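Long-range contacts in outer membrane protein TP0453 (Treponema pallidum, PDB 3K8G), which alters membrane permeability at acidic pH and might take part in ligand transport: residues D20-P26 / T161-K167; N32-R36 / A245-A249; R53-Y58 / L70-Y76. One frame throughout, in Å; residues are numbered along the deposited sequence.

Contact 1: D20-P26 / T161-K167; sequences DVYLYFP and TVALYIK
Two antiparallel neighbours in the wall of the U-shaped beta-half-barrel meet here, strand 21-26 and strand 162-166, pairing Val21 with Ile166, Tyr22 with Tyr165, Leu23 with Leu164 and Tyr24 with Ala163. The segments run almost exactly opposite, at 174°, and their axes come within 4.7 Å. Tyr22 and Tyr165 form one hydrogen-bonded pair, in which Tyr165 N reaches Tyr22 O at 2.8 Å while Tyr22 N is held by Tyr165 O; Tyr24 and Ala163 form the other, with Tyr24 N 2.9 Å from Ala163 O. Between them the carbonyls also receive CA-H...O contacts, as when Val21 CA meets Tyr165 O. Lys167 N, bound to Asp20 O, continues the ladder beyond the last bridge.

The two faces differ in character. On one, Val21, Leu23, Leu164 and Ile166 build an aliphatic surface. With chi1 at 179°, Val21 carries CG1 opposite its own N, where it lies 4.0 Å from Ile166 CG1 as the two side chains run alongside each other. Leu164 CD2 touches both Val21 CG1 and Leu23 CD2. Further along, Val162 CG1 meets Phe25 CE1 at 3.7 Å.

Tyr22, Tyr24, Ala163 and Tyr165 occupy the other face, where Phe149 and Cys153 of helix 147-153 pack on Tyr22, Ala163 and Tyr24. The phenol of Tyr22 is fixed by Gly16 O and Ala19 N. Beside it, Lys167 stretches past Asp20 O to bring its ammonium group to Ala19 O; Lys167 NZ also lies at the edge of the Tyr22 ring, near its plane and 4.2 Å from Tyr22 CE2. At the far end of the pairing, Pro26 packs on Thr161 as the partner strand begins, Pro26 CD only 3.1 Å from Thr161 O.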
loop_
_atom_site.group_PDB
_atom_site.type_symbol
_atom_site.label_atom_id
_atom_site.label_comp_id
_atom_site.label_asym_id
_atom_site.label_seq_id
_atom_site.Cartn_x
_atom_site.Cartn_y
_atom_site.Cartn_z
ATOM N N ASP A 20 2.177 -8.918 -5.180
ATOM C CA ASP A 20 0.784 -9.378 -5.086
ATOM C C ASP A 20 -0.217 -8.244 -4.861
ATOM O O ASP A 20 -1.390 -8.359 -5.267
ATOM C CB ASP A 20 0.701 -10.374 -3.965
ATOM C CG ASP A 20 1.575 -11.567 -4.234
ATOM O OD1 ASP A 20 1.089 -12.433 -4.946
ATOM O OD2 ASP A 20 2.758 -11.607 -3.822
ATOM N N VAL A 21 0.222 -7.176 -4.168
ATOM C CA VAL A 21 -0.643 -5.985 -3.903
ATOM C C VAL A 21 0.181 -4.720 -4.101
ATOM O O VAL A 21 1.327 -4.679 -3.645
ATOM C CB VAL A 21 -1.198 -5.948 -2.446
ATOM C CG1 VAL A 21 -2.072 -4.701 -2.205
ATOM C CG2 VAL A 21 -1.985 -7.240 -2.118
ATOM N N TYR A 22 -0.372 -3.732 -4.831
ATOM C CA TYR A 22 0.252 -2.424 -4.925
ATOM C C TYR A 22 -0.652 -1.466 -4.173
ATOM O O TYR A 22 -1.881 -1.616 -4.226
ATOM C CB TYR A 22 0.415 -1.965 -6.395
ATOM C CG TYR A 22 1.571 -2.693 -7.045
ATOM C CD1 TYR A 22 2.903 -2.257 -6.858
ATOM C CD2 TYR A 22 1.331 -3.842 -7.814
ATOM C CE1 TYR A 22 3.983 -2.965 -7.463
ATOM C CE2 TYR A 22 2.432 -4.575 -8.402
ATOM C CZ TYR A 22 3.714 -4.113 -8.220
ATOM O OH TYR A 22 4.747 -4.846 -8.741
ATOM N N LEU A 23 -0.040 -0.484 -3.495
ATOM C CA LEU A 23 -0.787 0.449 -2.651
ATOM C C LEU A 23 -0.304 1.871 -2.885
ATOM O O LEU A 23 0.871 2.117 -3.130
ATOM C CB LEU A 23 -0.596 0.121 -1.156
ATOM C CG LEU A 23 -0.857 -1.319 -0.706
ATOM C CD1 LEU A 23 0.450 -2.177 -0.873
ATOM C CD2 LEU A 23 -1.325 -1.329 0.780
ATOM N N TYR A 24 -1.224 2.822 -2.835
ATOM C CA TYR A 24 -0.824 4.202 -2.842
ATOM C C TYR A 24 -1.686 4.963 -1.811
ATOM O O TYR A 24 -2.918 4.901 -1.864
ATOM C CB TYR A 24 -1.010 4.776 -4.258
ATOM C CG TYR A 24 -0.914 6.271 -4.278
ATOM C CD1 TYR A 24 0.310 6.913 -4.198
ATOM C CD2 TYR A 24 -2.074 7.047 -4.376
ATOM C CE1 TYR A 24 0.382 8.345 -4.205
ATOM C CE2 TYR A 24 -2.023 8.468 -4.372
ATOM C CZ TYR A 24 -0.800 9.092 -4.309
ATOM O OH TYR A 24 -0.781 10.474 -4.325
ATOM N N PHE A 25 -1.030 5.672 -0.887
ATOM C CA PHE A 25 -1.735 6.467 0.134
ATOM C C PHE A 25 -1.250 7.926 0.080
ATOM O O PHE A 25 -0.122 8.187 0.473
ATOM C CB PHE A 25 -1.349 5.994 1.537
ATOM C CG PHE A 25 -1.740 4.569 1.869
ATOM C CD1 PHE A 25 -2.874 4.306 2.631
ATOM C CD2 PHE A 25 -0.921 3.508 1.512
ATOM C CE1 PHE A 25 -3.231 3.006 2.975
ATOM C CE2 PHE A 25 -1.272 2.199 1.850
ATOM C CZ PHE A 25 -2.419 1.947 2.575
ATOM N N PRO A 26 -2.103 8.872 -0.354
ATOM C CA PRO A 26 -1.798 10.273 -0.024
ATOM C C PRO A 26 -1.867 10.427 1.499
ATOM O O PRO A 26 -2.815 9.967 2.103
ATOM C CB PRO A 26 -2.913 11.074 -0.723
ATOM C CG PRO A 26 -3.848 10.069 -1.376
ATOM C CD PRO A 26 -3.407 8.683 -1.024
ATOM N N THR A 161 -7.555 10.162 -2.360
ATOM C CA THR A 161 -7.984 8.779 -2.613
ATOM C C THR A 161 -6.814 7.812 -2.396
ATOM O O THR A 161 -5.739 7.998 -2.952
ATOM C CB THR A 161 -8.550 8.648 -4.030
ATOM O OG1 THR A 161 -9.700 9.496 -4.148
ATOM C CG2 THR A 161 -9.006 7.221 -4.330
ATOM N N VAL A 162 -7.074 6.782 -1.602
ATOM C CA VAL A 162 -6.191 5.640 -1.375
ATOM C C VAL A 162 -6.478 4.625 -2.503
ATOM O O VAL A 162 -7.640 4.365 -2.814
ATOM C CB VAL A 162 -6.487 4.996 0.001
ATOM C CG1 VAL A 162 -5.659 3.675 0.233
ATOM C CG2 VAL A 162 -6.225 5.992 1.129
ATOM N N ALA A 163 -5.425 4.101 -3.139
ATOM C CA ALA A 163 -5.609 3.154 -4.270
ATOM C C ALA A 163 -4.958 1.803 -3.964
ATOM O O ALA A 163 -3.832 1.758 -3.468
ATOM C CB ALA A 163 -5.019 3.775 -5.585
ATOM N N LEU A 164 -5.645 0.694 -4.270
ATOM C CA LEU A 164 -5.008 -0.598 -4.141
ATOM C C LEU A 164 -5.210 -1.357 -5.434
ATOM O O LEU A 164 -6.271 -1.247 -6.059
ATOM C CB LEU A 164 -5.581 -1.423 -2.979
ATOM C CG LEU A 164 -5.009 -1.091 -1.579
ATOM C CD1 LEU A 164 -5.840 -0.011 -0.952
ATOM C CD2 LEU A 164 -5.019 -2.349 -0.717
ATOM N N TYR A 165 -4.181 -2.086 -5.842
ATOM C CA TYR A 165 -4.344 -3.011 -6.946
ATOM C C TYR A 165 -3.963 -4.404 -6.463
ATOM O O TYR A 165 -2.825 -4.618 -6.004
ATOM C CB TYR A 165 -3.455 -2.594 -8.115
ATOM C CG TYR A 165 -3.588 -3.561 -9.295
ATOM C CD1 TYR A 165 -4.832 -3.791 -9.860
ATOM C CD2 TYR A 165 -2.468 -4.215 -9.854
ATOM C CE1 TYR A 165 -4.990 -4.651 -10.936
ATOM C CE2 TYR A 165 -2.637 -5.068 -10.965
ATOM C CZ TYR A 165 -3.917 -5.266 -11.485
ATOM O OH TYR A 165 -4.171 -6.108 -12.564
ATOM N N ILE A 166 -4.882 -5.360 -6.584
ATOM C CA ILE A 166 -4.700 -6.644 -5.862
ATOM C C ILE A 166 -4.836 -7.744 -6.898
ATOM O O ILE A 166 -5.905 -7.866 -7.503
ATOM C CB ILE A 166 -5.779 -6.777 -4.760
ATOM C CG1 ILE A 166 -5.663 -5.600 -3.773
ATOM C CG2 ILE A 166 -5.736 -8.205 -4.057
ATOM C CD1 ILE A 166 -7.034 -4.953 -3.436
ATOM N N LYS A 167 -3.759 -8.505 -7.133
ATOM C CA LYS A 167 -3.784 -9.530 -8.168
ATOM C C LYS A 167 -4.793 -10.623 -7.822
ATOM O O LYS A 167 -5.508 -11.082 -8.700
ATOM C CB LYS A 167 -2.369 -10.106 -8.427
ATOM C CG LYS A 167 -1.362 -8.997 -8.832
ATOM C CD LYS A 167 -0.113 -9.491 -9.574
ATOM C CE LYS A 167 0.703 -8.278 -10.137
ATOM N NZ LYS A 167 2.219 -8.448 -10.127
#

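Contact 2: N32-R36 / A245-A249; sequences NLISR and AERLA
Asn32 OD1 meets both a polar and an apolar partner at this helix contact: it accepts Arg36 NE at 3.3 Å from one turn along its own helix, and across the interface it touches Ala245 CB. The oxygen lies in the plane of the Arg36 guanidinium, a long bond that probably helps to set that group's rotation. Glu246 CB sits over one face of the Arg36 guanidinium, displaced toward Arg36 NH1 and 3.4 Å from it. The Glu246 carboxylate stays well out of the guanidinium plane, Arg36 NH1 to Glu246 OE1 being 4.1 Å, so the two charges may attract but form no salt bridge. These polar groups lie on the exposed side.

Leu33 does most of the apolar work. Its chi1 of 174° swings the isobutyl group across to the second helix, where Leu33 CD1 lodges between Ala245 O, Ala249 N and the methyl of Ala249, covering the ordinary helical bond from Ala249 N to Ala245 O. Leu33 CD2 lies 3.9 Å from Leu248 CD2, and the two leucine side chains meet at about a right angle. One turn on, Arg36 CB rests against Ala249 CB at 3.6 Å.

Tyr200 of strand 199-207 packs against Leu33, Ala245 and Leu248. Crossing at -43° with axes 9.0 Å apart, an apolar seam inside and charges outside, the pair is characteristic of packed amphipathic helices; both belong to the group whose movement opens the hydrophobic cavity.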
loop_
_atom_site.group_PDB
_atom_site.type_symbol
_atom_site.label_atom_id
_atom_site.label_comp_id
_atom_site.label_asym_id
_atom_site.label_seq_id
_atom_site.Cartn_x
_atom_site.Cartn_y
_atom_site.Cartn_z
ATOM N N ASN A 32 -5.101 8.860 10.216
ATOM C CA ASN A 32 -5.551 7.851 11.174
ATOM C C ASN A 32 -5.370 6.437 10.614
ATOM O O ASN A 32 -4.833 5.551 11.282
ATOM C CB ASN A 32 -7.018 8.074 11.554
ATOM C CG ASN A 32 -7.581 6.955 12.456
ATOM O OD1 ASN A 32 -8.505 6.218 12.066
ATOM N ND2 ASN A 32 -7.027 6.827 13.665
ATOM N N LEU A 33 -5.832 6.227 9.386
ATOM C CA LEU A 33 -5.673 4.918 8.751
ATOM C C LEU A 33 -4.202 4.451 8.741
ATOM O O LEU A 33 -3.894 3.324 9.119
ATOM C CB LEU A 33 -6.212 4.949 7.318
ATOM C CG LEU A 33 -5.951 3.663 6.527
ATOM C CD1 LEU A 33 -6.824 2.580 7.134
ATOM C CD2 LEU A 33 -6.254 3.863 5.038
ATOM N N ILE A 34 -3.306 5.321 8.297
ATOM C CA ILE A 34 -1.888 4.951 8.185
ATOM C C ILE A 34 -1.313 4.686 9.582
ATOM O O ILE A 34 -0.568 3.733 9.775
ATOM C CB ILE A 34 -1.068 6.029 7.452
ATOM C CG1 ILE A 34 -1.524 6.147 5.996
ATOM C CG2 ILE A 34 0.433 5.675 7.500
ATOM C CD1 ILE A 34 -1.197 7.486 5.341
ATOM N N SER A 35 -1.673 5.530 10.553
ATOM C CA SER A 35 -1.254 5.309 11.933
ATOM C C SER A 35 -1.655 3.933 12.416
ATOM O O SER A 35 -0.835 3.237 12.996
ATOM C CB SER A 35 -1.818 6.386 12.873
ATOM O OG SER A 35 -1.091 7.589 12.692
ATOM N N ARG A 36 -2.912 3.545 12.182
ATOM C CA ARG A 36 -3.411 2.239 12.625
ATOM C C ARG A 36 -2.678 1.075 11.968
ATOM O O ARG A 36 -2.366 0.074 12.622
ATOM C CB ARG A 36 -4.900 2.089 12.326
ATOM C CG ARG A 36 -5.801 2.946 13.166
ATOM C CD ARG A 36 -7.263 2.727 12.758
ATOM N NE ARG A 36 -8.169 3.411 13.683
ATOM C CZ ARG A 36 -8.669 2.869 14.792
ATOM N NH1 ARG A 36 -8.372 1.618 15.127
ATOM N NH2 ARG A 36 -9.478 3.586 15.566
ATOM N N ALA A 245 -12.440 2.721 9.193
ATOM C CA ALA A 245 -10.999 2.886 9.099
ATOM C C ALA A 245 -10.293 1.802 9.900
ATOM O O ALA A 245 -9.270 1.280 9.474
ATOM C CB ALA A 245 -10.579 4.268 9.592
ATOM N N GLU A 246 -10.837 1.468 11.070
ATOM C CA GLU A 246 -10.264 0.373 11.861
ATOM C C GLU A 246 -10.287 -0.985 11.130
ATOM O O GLU A 246 -9.310 -1.729 11.190
ATOM C CB GLU A 246 -10.919 0.259 13.248
ATOM C CG GLU A 246 -11.190 -1.187 13.654
ATOM C CD GLU A 246 -10.694 -1.527 15.038
ATOM O OE1 GLU A 246 -11.316 -1.071 16.026
ATOM O OE2 GLU A 246 -9.685 -2.269 15.128
ATOM N N ARG A 247 -11.382 -1.325 10.458
ATOM C CA ARG A 247 -11.422 -2.622 9.783
ATOM C C ARG A 247 -10.573 -2.592 8.521
ATOM O O ARG A 247 -9.930 -3.587 8.189
ATOM C CB ARG A 247 -12.837 -3.107 9.471
ATOM C CG ARG A 247 -12.981 -4.613 9.772
ATOM C CD ARG A 247 -14.321 -5.216 9.390
ATOM N NE ARG A 247 -14.148 -5.978 8.166
ATOM C CZ ARG A 247 -14.741 -5.702 7.014
ATOM N NH1 ARG A 247 -14.482 -6.457 5.972
ATOM N NH2 ARG A 247 -15.595 -4.693 6.908
ATOM N N LEU A 248 -10.561 -1.453 7.823
ATOM C CA LEU A 248 -9.711 -1.288 6.651
ATOM C C LEU A 248 -8.239 -1.510 7.006
ATOM O O LEU A 248 -7.527 -2.218 6.302
ATOM C CB LEU A 248 -9.924 0.077 5.989
ATOM C CG LEU A 248 -9.079 0.422 4.744
ATOM C CD1 LEU A 248 -9.235 -0.635 3.657
ATOM C CD2 LEU A 248 -9.444 1.846 4.207
ATOM N N ALA A 249 -7.810 -0.922 8.121
ATOM C CA ALA A 249 -6.428 -1.057 8.600
ATOM C C ALA A 249 -6.030 -2.508 8.883
ATOM O O ALA A 249 -4.918 -2.941 8.524
ATOM C CB ALA A 249 -6.206 -0.182 9.848
#

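Contact 3: R53-Y58 / L70-Y76; sequences RTTAVY and LFGSGSY
At its open end, away from the turn, the beta hairpin of strands 54-62 and 67-74 carries a classic beta bulge, Thr55 and Ala56 both facing Ser73, and packing tightens markedly beside it. There Tyr76 OH donates to Thr54 OG1 at 2.6 Å, Thr54 OG1 lying at the edge of the Tyr76 ring, in its plane, and also bonded to Ile50 O. The backbones draw together as well: Thr54 CA and Gly74 CA stand 4.0 Å apart, and Arg53 O comes close to Gly74 CA, where no side chain intervenes. In the bulge, Ser73 O takes Thr55 N at 2.7 Å and Ala56 N only weakly.

Toward the turn the ladder is regular, with Tyr58 N bonded to Phe71 O at 2.8 Å. Tyr58 and Phe71 lie side by side, CD2 to CD2 at 4.0 Å. Phe71 is further covered by helix 11-15, and Tyr58 OH is bonded to Cys153 O.

Looser parts lie elsewhere. On the face of Thr54, Val57 CG1 touches Leu70 CD2 at 4.1 Å, both residues partly exposed. At the corner, Thr55 is exposed, its OG1 hydrogen-bonded to Glu156 OE2. Arg53 lies partly in solvent too, yet a bend at chi3 (72°) turns its guanidinium so that Ser75 O lies in the guanidinium plane, 2.7 Å from Arg53 NE with a 163° angle at the hydrogen.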
loop_
_atom_site.group_PDB
_atom_site.type_symbol
_atom_site.label_atom_id
_atom_site.label_comp_id
_atom_site.label_asym_id
_atom_site.label_seq_id
_atom_site.Cartn_x
_atom_site.Cartn_y
_atom_site.Cartn_z
ATOM N N ARG A 53 6.215 13.556 8.103
ATOM C CA ARG A 53 6.925 14.389 7.122
ATOM C C ARG A 53 6.763 13.919 5.644
ATOM O O ARG A 53 7.490 14.376 4.763
ATOM C CB ARG A 53 8.415 14.431 7.481
ATOM C CG ARG A 53 8.702 15.107 8.851
ATOM C CD ARG A 53 10.152 15.528 8.966
ATOM N NE ARG A 53 10.420 16.685 8.116
ATOM C CZ ARG A 53 10.391 17.954 8.515
ATOM N NH1 ARG A 53 10.118 18.266 9.782
ATOM N NH2 ARG A 53 10.640 18.911 7.636
ATOM N N THR A 54 5.804 13.030 5.396
ATOM C CA THR A 54 5.619 12.385 4.081
ATOM C C THR A 54 4.346 12.899 3.405
ATOM O O THR A 54 3.325 13.038 4.072
ATOM C CB THR A 54 5.553 10.875 4.282
ATOM O OG1 THR A 54 6.764 10.452 4.905
ATOM C CG2 THR A 54 5.370 10.088 2.938
ATOM N N THR A 55 4.409 13.206 2.105
ATOM C CA THR A 55 3.200 13.621 1.393
ATOM C C THR A 55 2.478 12.418 0.761
ATOM O O THR A 55 1.238 12.420 0.682
ATOM C CB THR A 55 3.462 14.714 0.316
ATOM O OG1 THR A 55 4.445 14.245 -0.599
ATOM C CG2 THR A 55 4.008 16.009 0.962
ATOM N N ALA A 56 3.243 11.398 0.335
ATOM C CA ALA A 56 2.644 10.232 -0.326
ATOM C C ALA A 56 3.492 8.980 -0.118
ATOM O O ALA A 56 4.723 9.054 -0.089
ATOM C CB ALA A 56 2.471 10.498 -1.832
ATOM N N VAL A 57 2.815 7.846 0.058
ATOM C CA VAL A 57 3.478 6.563 0.260
ATOM C C VAL A 57 3.055 5.600 -0.892
ATOM O O VAL A 57 1.866 5.434 -1.155
ATOM C CB VAL A 57 3.079 5.938 1.630
ATOM C CG1 VAL A 57 3.650 4.503 1.783
ATOM C CG2 VAL A 57 3.596 6.802 2.825
ATOM N N TYR A 58 4.034 4.961 -1.524
ATOM C CA TYR A 58 3.815 3.953 -2.572
ATOM C C TYR A 58 4.261 2.631 -1.978
ATOM O O TYR A 58 5.320 2.568 -1.340
ATOM C CB TYR A 58 4.692 4.283 -3.783
ATOM C CG TYR A 58 4.434 5.642 -4.348
ATOM C CD1 TYR A 58 3.604 5.799 -5.459
ATOM C CD2 TYR A 58 4.996 6.783 -3.766
ATOM C CE1 TYR A 58 3.350 7.060 -5.998
ATOM C CE2 TYR A 58 4.732 8.061 -4.293
ATOM C CZ TYR A 58 3.905 8.181 -5.408
ATOM O OH TYR A 58 3.642 9.429 -5.950
ATOM N N LEU A 70 8.248 0.000 0.614
ATOM C CA LEU A 70 7.526 1.265 0.629
ATOM C C LEU A 70 8.452 2.379 0.190
ATOM O O LEU A 70 9.619 2.432 0.549
ATOM C CB LEU A 70 7.004 1.588 2.050
ATOM C CG LEU A 70 6.157 0.484 2.698
ATOM C CD1 LEU A 70 6.123 0.597 4.201
ATOM C CD2 LEU A 70 4.750 0.548 2.078
ATOM N N PHE A 71 7.897 3.301 -0.567
ATOM C CA PHE A 71 8.612 4.461 -0.986
ATOM C C PHE A 71 7.798 5.703 -0.622
ATOM O O PHE A 71 6.614 5.783 -0.943
ATOM C CB PHE A 71 8.858 4.380 -2.497
ATOM C CG PHE A 71 9.642 5.536 -3.044
ATOM C CD1 PHE A 71 11.004 5.409 -3.305
ATOM C CD2 PHE A 71 9.006 6.744 -3.332
ATOM C CE1 PHE A 71 11.739 6.478 -3.849
ATOM C CE2 PHE A 71 9.741 7.836 -3.856
ATOM C CZ PHE A 71 11.092 7.685 -4.123
ATOM N N GLY A 72 8.443 6.642 0.069
ATOM C CA GLY A 72 7.755 7.880 0.518
ATOM C C GLY A 72 8.337 9.128 -0.129
ATOM O O GLY A 72 9.542 9.221 -0.273
ATOM N N SER A 73 7.477 10.060 -0.576
ATOM C CA SER A 73 7.947 11.376 -1.020
ATOM C C SER A 73 7.632 12.299 0.126
ATOM O O SER A 73 6.510 12.268 0.643
ATOM C CB SER A 73 7.184 11.877 -2.254
ATOM O OG SER A 73 7.254 10.906 -3.284
ATOM N N GLY A 74 8.611 13.103 0.534
ATOM C CA GLY A 74 8.390 14.029 1.636
ATOM C C GLY A 74 9.548 14.990 1.793
ATOM O O GLY A 74 10.265 15.289 0.838
ATOM N N SER A 75 9.726 15.447 3.021
ATOM C CA SER A 75 10.788 16.416 3.363
ATOM C C SER A 75 11.526 15.818 4.547
ATOM O O SER A 75 10.976 15.713 5.641
ATOM C CB SER A 75 10.166 17.765 3.726
ATOM O OG SER A 75 11.174 18.743 3.957
ATOM N N TYR A 76 12.734 15.337 4.302
ATOM C CA TYR A 76 13.486 14.620 5.318
ATOM C C TYR A 76 14.868 15.266 5.531
ATOM O O TYR A 76 15.901 14.652 5.230
ATOM C CB TYR A 76 13.630 13.155 4.937
ATOM C CG TYR A 76 12.334 12.469 4.489
ATOM C CD1 TYR A 76 11.303 12.248 5.387
ATOM C CD2 TYR A 76 12.161 12.052 3.165
ATOM C CE1 TYR A 76 10.132 11.624 4.998
ATOM C CE2 TYR A 76 10.995 11.416 2.770
ATOM C CZ TYR A 76 9.997 11.197 3.683
ATOM O OH TYR A 76 8.834 10.564 3.313
#

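Overall arrangement
The three contacts cluster. The centres of contacts 1 and 2 are about 14 Å apart, those of contacts 1 and 3 about 15 Å, and those of contacts 2 and 3 about 18 Å. Contacts 1 and 3 share a wall: strand 21-26 lies between 162-166 and 54-62, and Phe25 N probably bonds Val57 O. Leu33 of contact 2 packs on the same Phe25, Leu33 CD2 lying 3.8 Å from Phe25 CE1. Along the chain contact 3 is nested within both other loops, whereas contacts 1 and 2 interleave, so that distant parts of the sequence are woven together. The result is a beta framework carrying amphipathic helices, consistent with helix movement opening the cavity.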